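Local coordinates for protein oxidoreductase, zinc-binding dehydrogenase family (Myxococcus xanthus, PDB 5K1S) that acts as a zinc-containing medium-chain reductase in the alternative de novo biosynthesis of isovaleryl coenzyme A, at residues A[46-51]-A[85-90]; A[55-60]-A[77-82]; A[183-188]-A[252-257]. All blocks are in the same frame, centred on the assembly; numbering follows the deposited sequence.

Contact 1. Residues A[46-51]-A[85-90]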
ATOM      1  N   GLU A  46      -0.338   5.181  35.827  1.00 55.60           N
ATOM      2  CA  GLU A  46      -1.329   6.129  35.338  1.00 53.14           C
ATOM      3  C   GLU A  46      -1.050   7.523  35.888  1.00 52.64           C
ATOM      4  O   GLU A  46      -0.225   7.721  36.783  1.00 54.04           O
ATOM      5  CB  GLU A  46      -2.742   5.676  35.719  1.00 52.38           C
ATOM      6  CG  GLU A  46      -3.155   4.355  35.096  1.00 53.59           C
ATOM      7  CD  GLU A  46      -4.576   3.959  35.453  1.00 54.04           C
ATOM      8  OE1 GLU A  46      -5.076   4.414  36.506  1.00 53.94           O
ATOM      9  OE2 GLU A  46      -5.195   3.198  34.681  1.00 54.63           O
ATOM     10  N   VAL A  47      -1.773   8.493  35.337  1.00 54.28           N
ATOM     11  CA  VAL A  47      -1.585   9.904  35.645  1.00 53.59           C
ATOM     12  C   VAL A  47      -2.951  10.573  35.669  1.00 52.40           C
ATOM     13  O   VAL A  47      -3.810  10.277  34.832  1.00 51.56           O
ATOM     14  CB  VAL A  47      -0.653  10.572  34.610  1.00 53.44           C
ATOM     15  CG1 VAL A  47      -0.918  12.067  34.494  1.00 52.82           C
ATOM     16  CG2 VAL A  47       0.804  10.322  34.976  1.00 55.26           C
ATOM     17  N   LEU A  48      -3.155  11.475  36.627  1.00 46.85           N
ATOM     18  CA  LEU A  48      -4.378  12.262  36.712  1.00 46.16           C
ATOM     19  C   LEU A  48      -4.140  13.609  36.042  1.00 46.05           C
ATOM     20  O   LEU A  48      -3.225  14.343  36.426  1.00 47.20           O
ATOM     21  CB  LEU A  48      -4.814  12.455  38.163  1.00 47.33           C
ATOM     22  CG  LEU A  48      -6.071  13.305  38.381  1.00 47.31           C
ATOM     23  CD1 LEU A  48      -7.280  12.690  37.689  1.00 46.09           C
ATOM     24  CD2 LEU A  48      -6.347  13.487  39.863  1.00 49.02           C
ATOM     25  N   LEU A  49      -4.965  13.929  35.049  1.00 50.29           N
ATOM     26  CA  LEU A  49      -4.818  15.147  34.269  1.00 50.40           C
ATOM     27  C   LEU A  49      -5.899  16.154  34.633  1.00 50.71           C
ATOM     28  O   LEU A  49      -7.038  15.790  34.935  1.00 50.24           O
ATOM     29  CB  LEU A  49      -4.891  14.854  32.768  1.00 49.51           C
ATOM     30  CG  LEU A  49      -3.657  14.233  32.117  1.00 49.77           C
ATOM     31  CD1 LEU A  49      -3.969  13.866  30.679  1.00 49.11           C
ATOM     32  CD2 LEU A  49      -2.469  15.185  32.175  1.00 51.04           C
ATOM     33  N   ARG A  50      -5.523  17.429  34.597  1.00 66.68           N
ATOM     34  CA  ARG A  50      -6.458  18.538  34.755  1.00 67.70           C
ATOM     35  C   ARG A  50      -6.702  19.093  33.359  1.00 67.39           C
ATOM     36  O   ARG A  50      -5.886  19.849  32.826  1.00 68.43           O
ATOM     37  CB  ARG A  50      -5.897  19.590  35.705  1.00 69.91           C
ATOM     38  CG  ARG A  50      -6.938  20.520  36.309  1.00 71.57           C
ATOM     39  CD  ARG A  50      -7.293  21.673  35.389  1.00 72.67           C
ATOM     40  NE  ARG A  50      -7.591  22.886  36.149  1.00 75.59           N
ATOM     41  CZ  ARG A  50      -6.683  23.779  36.531  1.00 77.67           C
ATOM     42  NH1 ARG A  50      -5.400  23.612  36.226  1.00 77.15           N
ATOM     43  NH2 ARG A  50      -7.055  24.849  37.223  1.00 80.65           N
ATOM     44  N   VAL A  51      -7.824  18.702  32.760  1.00 47.05           N
ATOM     45  CA  VAL A  51      -8.073  18.994  31.355  1.00 46.89           C
ATOM     46  C   VAL A  51      -8.342  20.483  31.194  1.00 48.88           C
ATOM     47  O   VAL A  51      -9.280  21.028  31.787  1.00 49.77           O
ATOM     48  CB  VAL A  51      -9.246  18.162  30.822  1.00 45.52           C
ATOM     49  CG1 VAL A  51      -9.415  18.380  29.322  1.00 45.70           C
ATOM     50  CG2 VAL A  51      -9.037  16.682  31.132  1.00 44.12           C
ATOM     51  N   VAL A  85      -0.657  17.603  34.543  1.00 51.02           N
ATOM     52  CA  VAL A  85      -0.495  16.516  35.504  1.00 50.57           C
ATOM     53  C   VAL A  85      -0.604  17.106  36.907  1.00 51.77           C
ATOM     54  O   VAL A  85       0.265  17.871  37.334  1.00 53.86           O
ATOM     55  CB  VAL A  85       0.840  15.790  35.307  1.00 51.47           C
ATOM     56  CG1 VAL A  85       1.023  14.698  36.356  1.00 51.26           C
ATOM     57  CG2 VAL A  85       0.922  15.210  33.903  1.00 50.37           C
ATOM     58  N   ILE A  86      -1.672  16.755  37.628  1.00 46.20           N
ATOM     59  CA  ILE A  86      -1.836  17.183  39.015  1.00 46.71           C
ATOM     60  C   ILE A  86      -1.546  16.066  40.004  1.00 46.66           C
ATOM     61  O   ILE A  86      -1.392  16.344  41.205  1.00 47.29           O
ATOM     62  CB  ILE A  86      -3.251  17.739  39.274  1.00 46.09           C
ATOM     63  CG1 ILE A  86      -4.312  16.652  39.071  1.00 44.77           C
ATOM     64  CG2 ILE A  86      -3.519  18.928  38.361  1.00 46.28           C
ATOM     65  CD1 ILE A  86      -5.672  17.022  39.621  1.00 44.27           C
ATOM     66  N   GLU A  87      -1.474  14.817  39.550  1.00 47.87           N
ATOM     67  CA  GLU A  87      -1.179  13.700  40.431  1.00 47.78           C
ATOM     68  C   GLU A  87      -0.643  12.554  39.589  1.00 47.05           C
ATOM     69  O   GLU A  87      -1.078  12.356  38.453  1.00 45.75           O
ATOM     70  CB  GLU A  87      -2.424  13.254  41.207  1.00 46.53           C
ATOM     71  CG  GLU A  87      -2.188  12.082  42.145  1.00 46.50           C
ATOM     72  CD  GLU A  87      -3.469  11.595  42.788  1.00 45.27           C
ATOM     73  OE1 GLU A  87      -4.538  12.167  42.489  1.00 44.49           O
ATOM     74  OE2 GLU A  87      -3.409  10.639  43.590  1.00 45.23           O
ATOM     75  N   VAL A  88       0.302  11.809  40.154  1.00 46.19           N
ATOM     76  CA  VAL A  88       0.890  10.653  39.493  1.00 46.00           C
ATOM     77  C   VAL A  88       0.749   9.452  40.414  1.00 45.73           C
ATOM     78  O   VAL A  88       0.840   9.584  41.640  1.00 46.28           O
ATOM     79  CB  VAL A  88       2.373  10.888  39.133  1.00 47.67           C
ATOM     80  CG1 VAL A  88       2.522  12.129  38.262  1.00 48.20           C
ATOM     81  CG2 VAL A  88       3.224  11.007  40.391  1.00 49.73           C
ATOM     82  N   GLY A  89       0.516   8.285  39.823  1.00 48.22           N
ATOM     83  CA  GLY A  89       0.566   7.045  40.555  1.00 48.21           C
ATOM     84  C   GLY A  89       1.975   6.497  40.547  1.00 49.94           C
ATOM     85  O   GLY A  89       2.872   7.050  39.903  1.00 51.07           O
ATOM     86  N   PRO A  90       2.207   5.403  41.269  1.00 52.09           N
ATOM     87  CA  PRO A  90       3.529   4.773  41.226  1.00 53.90           C
ATOM     88  C   PRO A  90       3.867   4.313  39.816  1.00 53.53           C
ATOM     89  O   PRO A  90       2.993   4.116  38.969  1.00 51.66           O
ATOM     90  CB  PRO A  90       3.398   3.589  42.192  1.00 54.08           C
ATOM     91  CG  PRO A  90       1.931   3.351  42.326  1.00 51.96           C
ATOM     92  CD  PRO A  90       1.274   4.683  42.151  1.00 51.14           C
TER
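Strands 46-56 and 80-88 pair antiparallel in the mixed sheet of the GroES-like domain, and residues 46-51 and 85-90 form the part of that pairing where a beta bulge shifts the register. Leu48 and Glu87 are a hydrogen-bonded pair: Leu48 N donates to Glu87 O at 2.9 Å. Leu48 O then turns to Ile86 N, 3.1 Å away, instead of closing the pair with Glu87. Between Leu48 and Leu49 the partner therefore jumps from Glu87 to Val85, and Ile86 is the extra residue of the bulge. Beyond Val88 the strand end is still held, Gly89 N giving a nearly straight bond (167°) to Glu46 O.

On one face Val47, Leu49, Val85 and Val88 gather. The side chains of Val47 and Val85 cross at about a right angle, Val47 CG1 touching Val85 CG2 at 3.7 Å. The same Val85 methyl touches Leu49 CD2 as well, one branch serving two residues of the facing strand. Leu149 lies against both Val47 and Leu49 on this side.

The other face carries Leu48 and Glu87. Ile86 sends its CG1 branch between its own backbone N and carbonyl carbon (chi1 64°), which carries CD1 over to Leu48 CD2, 3.6 Å away, while its CG2 meets Arg50 CB at 3.6 Å. Leu48 CD2 also lies 3.5 Å from Glu87 OE1, an apolar methyl beside a carboxylate whose other oxygen, OE2, is salt-bridged to Arg41. Strand 141-145 pairs with the other edge of strand 46-56. The arrangement is a bulged antiparallel strand pair within the GroES-like beta domain of medium-chain dehydrogenases and reductases.

Contact 2. Residues A[55-60]-A[77-82]. With ZN (zinc ion), chain F.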
ATOM      1  N   GLY A  55     -10.268  18.685  22.110  1.00 45.06           N
ATOM      2  CA  GLY A  55     -10.723  18.893  20.754  1.00 45.84           C
ATOM      3  C   GLY A  55     -11.938  18.044  20.429  1.00 44.48           C
ATOM      4  O   GLY A  55     -12.089  16.917  20.900  1.00 42.83           O
ATOM      5  N   VAL A  56     -12.819  18.609  19.609  1.00 54.72           N
ATOM      6  CA  VAL A  56     -14.005  17.907  19.132  1.00 53.82           C
ATOM      7  C   VAL A  56     -13.660  17.294  17.781  1.00 53.72           C
ATOM      8  O   VAL A  56     -13.419  18.010  16.805  1.00 55.65           O
ATOM      9  CB  VAL A  56     -15.212  18.846  19.024  1.00 55.68           C
ATOM     10  CG1 VAL A  56     -16.449  18.076  18.564  1.00 54.82           C
ATOM     11  CG2 VAL A  56     -15.471  19.534  20.357  1.00 56.47           C
ATOM     12  N   CYS A  57     -13.632  15.967  17.728  1.00 57.40           N
ATOM     13  CA  CYS A  57     -13.350  15.223  16.510  1.00 57.46           C
ATOM     14  C   CYS A  57     -14.616  14.510  16.051  1.00 56.85           C
ATOM     15  O   CYS A  57     -15.374  13.990  16.874  1.00 55.69           O
ATOM     16  CB  CYS A  57     -12.225  14.210  16.747  1.00 56.52           C
ATOM     17  SG  CYS A  57     -11.826  13.187  15.326  1.00 57.06           S
ATOM     18  N   TYR A  58     -14.849  14.496  14.734  1.00 57.70           N
ATOM     19  CA  TYR A  58     -16.047  13.846  14.211  1.00 57.41           C
ATOM     20  C   TYR A  58     -16.145  12.402  14.683  1.00 55.89           C
ATOM     21  O   TYR A  58     -17.248  11.855  14.794  1.00 55.44           O
ATOM     22  CB  TYR A  58     -16.066  13.900  12.684  1.00 58.86           C
ATOM     23  CG  TYR A  58     -17.322  13.308  12.086  1.00 58.82           C
ATOM     24  CD1 TYR A  58     -18.485  14.060  11.984  1.00 59.77           C
ATOM     25  CD2 TYR A  58     -17.349  11.996  11.634  1.00 58.20           C
ATOM     26  CE1 TYR A  58     -19.637  13.524  11.443  1.00 59.88           C
ATOM     27  CE2 TYR A  58     -18.498  11.452  11.091  1.00 58.38           C
ATOM     28  CZ  TYR A  58     -19.638  12.220  10.998  1.00 59.10           C
ATOM     29  OH  TYR A  58     -20.786  11.684  10.457  1.00 59.41           O
ATOM     30  N   HIS A  59     -15.001  11.769  14.950  1.00 41.04           N
ATOM     31  CA  HIS A  59     -14.993  10.478  15.628  1.00 40.54           C
ATOM     32  C   HIS A  59     -15.909  10.499  16.847  1.00 40.37           C
ATOM     33  O   HIS A  59     -16.613   9.522  17.123  1.00 40.28           O
ATOM     34  CB  HIS A  59     -13.556  10.136  16.026  1.00 40.51           C
ATOM     35  CG  HIS A  59     -13.380   8.758  16.584  1.00 40.37           C
ATOM     36  ND1 HIS A  59     -13.188   7.651  15.786  1.00 40.92           N
ATOM     37  CD2 HIS A  59     -13.343   8.310  17.863  1.00 40.22           C
ATOM     38  CE1 HIS A  59     -13.047   6.580  16.546  1.00 40.88           C
ATOM     39  NE2 HIS A  59     -13.136   6.954  17.811  1.00 40.29           N
ATOM     40  N   ASP A  60     -15.919  11.617  17.583  1.00 44.46           N
ATOM     41  CA  ASP A  60     -16.771  11.732  18.763  1.00 43.93           C
ATOM     42  C   ASP A  60     -18.246  11.668  18.390  1.00 44.29           C
ATOM     43  O   ASP A  60     -19.062  11.139  19.151  1.00 44.01           O
ATOM     44  CB  ASP A  60     -16.476  13.038  19.503  1.00 44.33           C
ATOM     45  CG  ASP A  60     -15.040  13.128  19.985  1.00 44.07           C
ATOM     46  OD1 ASP A  60     -14.419  12.070  20.228  1.00 43.46           O
ATOM     47  OD2 ASP A  60     -14.536  14.262  20.126  1.00 44.86           O
ATOM     48  N   LEU A  77     -16.973  11.186  26.637  1.00 40.66           N
ATOM     49  CA  LEU A  77     -16.362  11.082  25.322  1.00 40.35           C
ATOM     50  C   LEU A  77     -15.154  12.010  25.213  1.00 40.35           C
ATOM     51  O   LEU A  77     -14.892  12.841  26.086  1.00 40.60           O
ATOM     52  CB  LEU A  77     -17.384  11.413  24.233  1.00 40.37           C
ATOM     53  CG  LEU A  77     -18.781  10.803  24.396  1.00 40.53           C
ATOM     54  CD1 LEU A  77     -19.609  11.044  23.140  1.00 40.56           C
ATOM     55  CD2 LEU A  77     -18.719   9.315  24.723  1.00 40.44           C
ATOM     56  N   GLY A  78     -14.413  11.854  24.120  1.00 41.71           N
ATOM     57  CA  GLY A  78     -13.311  12.745  23.811  1.00 42.08           C
ATOM     58  C   GLY A  78     -11.958  12.075  23.901  1.00 42.06           C
ATOM     59  O   GLY A  78     -11.618  11.483  24.931  1.00 41.95           O
ATOM     60  N   HIS A  79     -11.172  12.166  22.829  1.00 47.48           N
ATOM     61  CA  HIS A  79      -9.838  11.582  22.785  1.00 47.97           C
ATOM     62  C   HIS A  79      -8.749  12.603  22.488  1.00 48.74           C
ATOM     63  O   HIS A  79      -7.581  12.218  22.353  1.00 49.37           O
ATOM     64  CB  HIS A  79      -9.785  10.461  21.736  1.00 48.53           C
ATOM     65  CG  HIS A  79      -9.989  10.933  20.329  1.00 48.91           C
ATOM     66  ND1 HIS A  79     -11.109  10.612  19.592  1.00 48.62           N
ATOM     67  CD2 HIS A  79      -9.213  11.695  19.521  1.00 49.83           C
ATOM     68  CE1 HIS A  79     -11.015  11.158  18.393  1.00 49.28           C
ATOM     69  NE2 HIS A  79      -9.876  11.822  18.325  1.00 50.08           N
ATOM     70  N   GLU A  80      -9.091  13.886  22.392  1.00 54.42           N
ATOM     71  CA  GLU A  80      -8.160  14.912  21.941  1.00 56.42           C
ATOM     72  C   GLU A  80      -7.955  15.938  23.050  1.00 56.91           C
ATOM     73  O   GLU A  80      -8.201  17.131  22.857  1.00 58.11           O
ATOM     74  CB  GLU A  80      -8.698  15.567  20.667  1.00 57.28           C
ATOM     75  CG  GLU A  80      -7.637  15.934  19.644  1.00 59.30           C
ATOM     76  CD  GLU A  80      -8.247  16.411  18.335  1.00 60.04           C
ATOM     77  OE1 GLU A  80      -9.491  16.378  18.211  1.00 58.76           O
ATOM     78  OE2 GLU A  80      -7.490  16.813  17.426  1.00 62.02           O
ATOM     79  N   ALA A  81      -7.491  15.481  24.208  1.00 41.35           N
ATOM     80  CA  ALA A  81      -7.443  16.291  25.415  1.00 41.57           C
ATOM     81  C   ALA A  81      -6.019  16.746  25.707  1.00 43.45           C
ATOM     82  O   ALA A  81      -5.057  16.002  25.493  1.00 43.93           O
ATOM     83  CB  ALA A  81      -7.989  15.509  26.611  1.00 40.00           C
ATOM     84  N   ALA A  82      -5.897  17.976  26.198  1.00 46.25           N
ATOM     85  CA  ALA A  82      -4.631  18.542  26.639  1.00 48.17           C
ATOM     86  C   ALA A  82      -4.832  19.106  28.036  1.00 48.38           C
ATOM     87  O   ALA A  82      -5.788  19.850  28.273  1.00 48.69           O
ATOM     88  CB  ALA A  82      -4.143  19.635  25.683  1.00 50.71           C
TER
HETATM   89 ZN    ZN F 402      -9.805  12.149  16.339  1.00 70.31          ZN
HETATM   90  O   HOH W   1     -11.966  14.091  20.807  1.00 53.36           O
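A zinc site joins the start of helix 58-64 to the turn leading into strand 80-88, in the buried middle of the chain. Cys57 SG binds the zinc ion at 2.5 Å and His79 NE2 at 2.0 Å; Cys166 supplies the third protein ligand. Cys57 reaches the metal from the helix N-cap with its SG turned opposite the backbone N (chi1 178°); the sulfur also accepts a weak bond from His59 N. Asp60 completes the capping box: its OD2 takes Cys57 N at 3.1 Å, from above the carboxylate plane.

His59 CB meets the edge of the His79 ring at CE1, 3.6 Å away, and the two imidazole planes stand 71° apart. A water lies over one face of the His79 ring; it accepts from His79 N and donates to Gly55 O and Asp60 OD2, bridging the two segments. The carboxylate of the capping box is thus tied, through this water, to the backbone N of a metal ligand. Gly55 N donates to Glu80 O, and Glu80 OE2 makes a weak bond to Cys166 N. One histidine and two cysteines round a zinc ion are characteristic of the catalytic-type zinc site of medium-chain alcohol dehydrogenases.

Contact 3. Residues A[183-188]-A[252-257]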
ATOM      1  N   ALA A 183      12.857  15.665   0.632  1.00 83.01           N
ATOM      2  CA  ALA A 183      12.970  16.976   0.011  1.00 85.05           C
ATOM      3  C   ALA A 183      13.227  16.831  -1.483  1.00 86.43           C
ATOM      4  O   ALA A 183      14.093  16.059  -1.905  1.00 86.83           O
ATOM      5  CB  ALA A 183      14.095  17.775   0.668  1.00 86.35           C
ATOM      6  N   GLY A 184      12.466  17.575  -2.282  1.00 72.69           N
ATOM      7  CA  GLY A 184      12.569  17.540  -3.725  1.00 73.80           C
ATOM      8  C   GLY A 184      11.429  16.816  -4.410  1.00 72.56           C
ATOM      9  O   GLY A 184      11.187  17.056  -5.600  1.00 73.24           O
ATOM     10  N   GLU A 185      10.724  15.942  -3.698  1.00 81.36           N
ATOM     11  CA  GLU A 185       9.606  15.220  -4.279  1.00 80.14           C
ATOM     12  C   GLU A 185       8.384  16.126  -4.402  1.00 80.14           C
ATOM     13  O   GLU A 185       8.251  17.135  -3.705  1.00 80.55           O
ATOM     14  CB  GLU A 185       9.258  13.993  -3.436  1.00 78.03           C
ATOM     15  CG  GLU A 185      10.247  12.847  -3.562  1.00 77.74           C
ATOM     16  CD  GLU A 185       9.911  11.685  -2.647  1.00 75.52           C
ATOM     17  OE1 GLU A 185       9.429  11.932  -1.523  1.00 74.31           O
ATOM     18  OE2 GLU A 185      10.124  10.523  -3.054  1.00 74.85           O
ATOM     19  N   THR A 186       7.488  15.749  -5.309  1.00 80.07           N
ATOM     20  CA  THR A 186       6.218  16.435  -5.496  1.00 79.67           C
ATOM     21  C   THR A 186       5.123  15.641  -4.799  1.00 77.84           C
ATOM     22  O   THR A 186       4.978  14.436  -5.034  1.00 76.58           O
ATOM     23  CB  THR A 186       5.894  16.595  -6.982  1.00 79.56           C
ATOM     24  OG1 THR A 186       5.953  15.316  -7.626  1.00 78.30           O
ATOM     25  CG2 THR A 186       6.882  17.542  -7.650  1.00 81.40           C
ATOM     26  N   VAL A 187       4.358  16.315  -3.944  1.00 60.14           N
ATOM     27  CA  VAL A 187       3.362  15.673  -3.093  1.00 58.16           C
ATOM     28  C   VAL A 187       1.978  16.119  -3.536  1.00 57.75           C
ATOM     29  O   VAL A 187       1.721  17.321  -3.687  1.00 58.60           O
ATOM     30  CB  VAL A 187       3.593  16.009  -1.609  1.00 57.07           C
ATOM     31  CG1 VAL A 187       2.608  15.246  -0.730  1.00 54.03           C
ATOM     32  CG2 VAL A 187       5.029  15.697  -1.209  1.00 57.53           C
ATOM     33  N   LEU A 188       1.088  15.154  -3.740  1.00 74.72           N
ATOM     34  CA  LEU A 188      -0.314  15.418  -4.024  1.00 72.48           C
ATOM     35  C   LEU A 188      -1.125  15.185  -2.757  1.00 70.15           C
ATOM     36  O   LEU A 188      -0.985  14.142  -2.110  1.00 68.37           O
ATOM     37  CB  LEU A 188      -0.825  14.520  -5.151  1.00 70.12           C
ATOM     38  CG  LEU A 188      -2.318  14.624  -5.473  1.00 67.65           C
ATOM     39  CD1 LEU A 188      -2.671  16.027  -5.944  1.00 68.73           C
ATOM     40  CD2 LEU A 188      -2.711  13.591  -6.515  1.00 65.50           C
ATOM     41  N   GLY A 252       3.866  13.539 -13.464  1.00 83.27           N
ATOM     42  CA  GLY A 252       3.152  12.977 -12.338  1.00 80.76           C
ATOM     43  C   GLY A 252       3.767  13.402 -11.022  1.00 82.13           C
ATOM     44  O   GLY A 252       4.674  14.239 -10.955  1.00 85.20           O
ATOM     45  N   VAL A 253       3.261  12.805  -9.947  1.00 71.86           N
ATOM     46  CA  VAL A 253       3.736  13.101  -8.603  1.00 72.84           C
ATOM     47  C   VAL A 253       4.475  11.886  -8.057  1.00 71.13           C
ATOM     48  O   VAL A 253       4.256  10.744  -8.476  1.00 68.44           O
ATOM     49  CB  VAL A 253       2.591  13.516  -7.656  1.00 71.62           C
ATOM     50  CG1 VAL A 253       1.969  14.825  -8.120  1.00 73.73           C
ATOM     51  CG2 VAL A 253       1.539  12.420  -7.567  1.00 67.30           C
ATOM     52  N   ASP A 254       5.371  12.147  -7.103  1.00 76.11           N
ATOM     53  CA  ASP A 254       6.131  11.074  -6.476  1.00 74.62           C
ATOM     54  C   ASP A 254       5.315  10.369  -5.398  1.00 71.48           C
ATOM     55  O   ASP A 254       5.364   9.140  -5.283  1.00 68.76           O
ATOM     56  CB  ASP A 254       7.426  11.629  -5.880  1.00 77.22           C
ATOM     57  CG  ASP A 254       8.317  12.274  -6.921  1.00 80.03           C
ATOM     58  OD1 ASP A 254       8.164  13.489  -7.165  1.00 82.55           O
ATOM     59  OD2 ASP A 254       9.172  11.567  -7.495  1.00 79.69           O
ATOM     60  N   VAL A 255       4.564  11.131  -4.605  1.00 85.10           N
ATOM     61  CA  VAL A 255       3.760  10.586  -3.519  1.00 81.92           C
ATOM     62  C   VAL A 255       2.445  11.348  -3.464  1.00 81.10           C
ATOM     63  O   VAL A 255       2.366  12.517  -3.852  1.00 84.08           O
ATOM     64  CB  VAL A 255       4.506  10.665  -2.165  1.00 82.94           C
ATOM     65  CG1 VAL A 255       4.920  12.096  -1.865  1.00 86.85           C
ATOM     66  CG2 VAL A 255       3.652  10.104  -1.031  1.00 78.98           C
ATOM     67  N   ALA A 256       1.403  10.673  -2.980  1.00 60.37           N
ATOM     68  CA  ALA A 256       0.082  11.270  -2.843  1.00 59.01           C
ATOM     69  C   ALA A 256      -0.471  10.963  -1.460  1.00 55.69           C
ATOM     70  O   ALA A 256      -0.388   9.823  -0.991  1.00 52.43           O
ATOM     71  CB  ALA A 256      -0.877  10.753  -3.920  1.00 56.86           C
ATOM     72  N   VAL A 257      -1.030  11.980  -0.815  1.00 68.31           N
ATOM     73  CA  VAL A 257      -1.674  11.841   0.487  1.00 65.14           C
ATOM     74  C   VAL A 257      -3.176  11.811   0.228  1.00 62.73           C
ATOM     75  O   VAL A 257      -3.802  12.851  -0.000  1.00 64.66           O
ATOM     76  CB  VAL A 257      -1.282  12.975   1.436  1.00 67.94           C
ATOM     77  CG1 VAL A 257      -1.973  12.812   2.781  1.00 64.33           C
ATOM     78  CG2 VAL A 257       0.230  13.019   1.611  1.00 71.09           C
TER
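Asp254 sets its side chain against the start of strand 186-190. Its CB lies 3.8 Å from Glu185 CG, and its CG packs beside the same methylene at 3.9 Å. At the tip, OD1 is gripped twice: Thr186 N donates to Asp254 OD1 at 3.0 Å and Thr186 OG1 donates to it at 2.9 Å. Both donors come on the anti side of the carboxylate but from opposite faces of its plane, an arrangement that would restrict its rotation. Thr186 OG1 reaches it from the position between its own backbone N and carbonyl carbon (chi1 54°). Asp254 N returns a bond to Thr186 O.

Beyond this corner the chains run as neighbouring parallel strands, 186-190 and 253-258, at the centre of the six-stranded sheet of the Rossmann-type domain, whose strand order is 3-2-1-4-5-6. Leu188 bonds both ways along the pair, its N to Val255 O at 2.9 Å and its O receiving Val257 N. On one face Val187 and Val255 lie side by side, with Val187 CG2 3.7 Å from Val255 CG1. On the other, Leu188 CB sits 4.0 Å from both Ala256 CB and Val253 CG2, and Phe240 and Val244 of helix 240-247 pack against Leu188 and Val253 respectively.

In the fold
From the N terminus, the chain enters strand 46-56, whose first half serves contact 1 and whose end, running into helix 58-64, serves contact 2. Contact 2 closes first, when residues 77-82 arrive at the zinc; strand 80-88 then continues outward and closes the wider loop of contact 1, so contact 2 is enclosed within it. The two share both strands and touch where Val51 CG1 packs on Ala81 and Ala82. Contact 3 follows in series, joining residues 183-188 to 252-257 in the parallel sheet. It lies across the chain's centre from contact 1, their centres about 42 Å apart. Strands 330-335 and 354-358 later return the chain to the mixed sheet of contact 1.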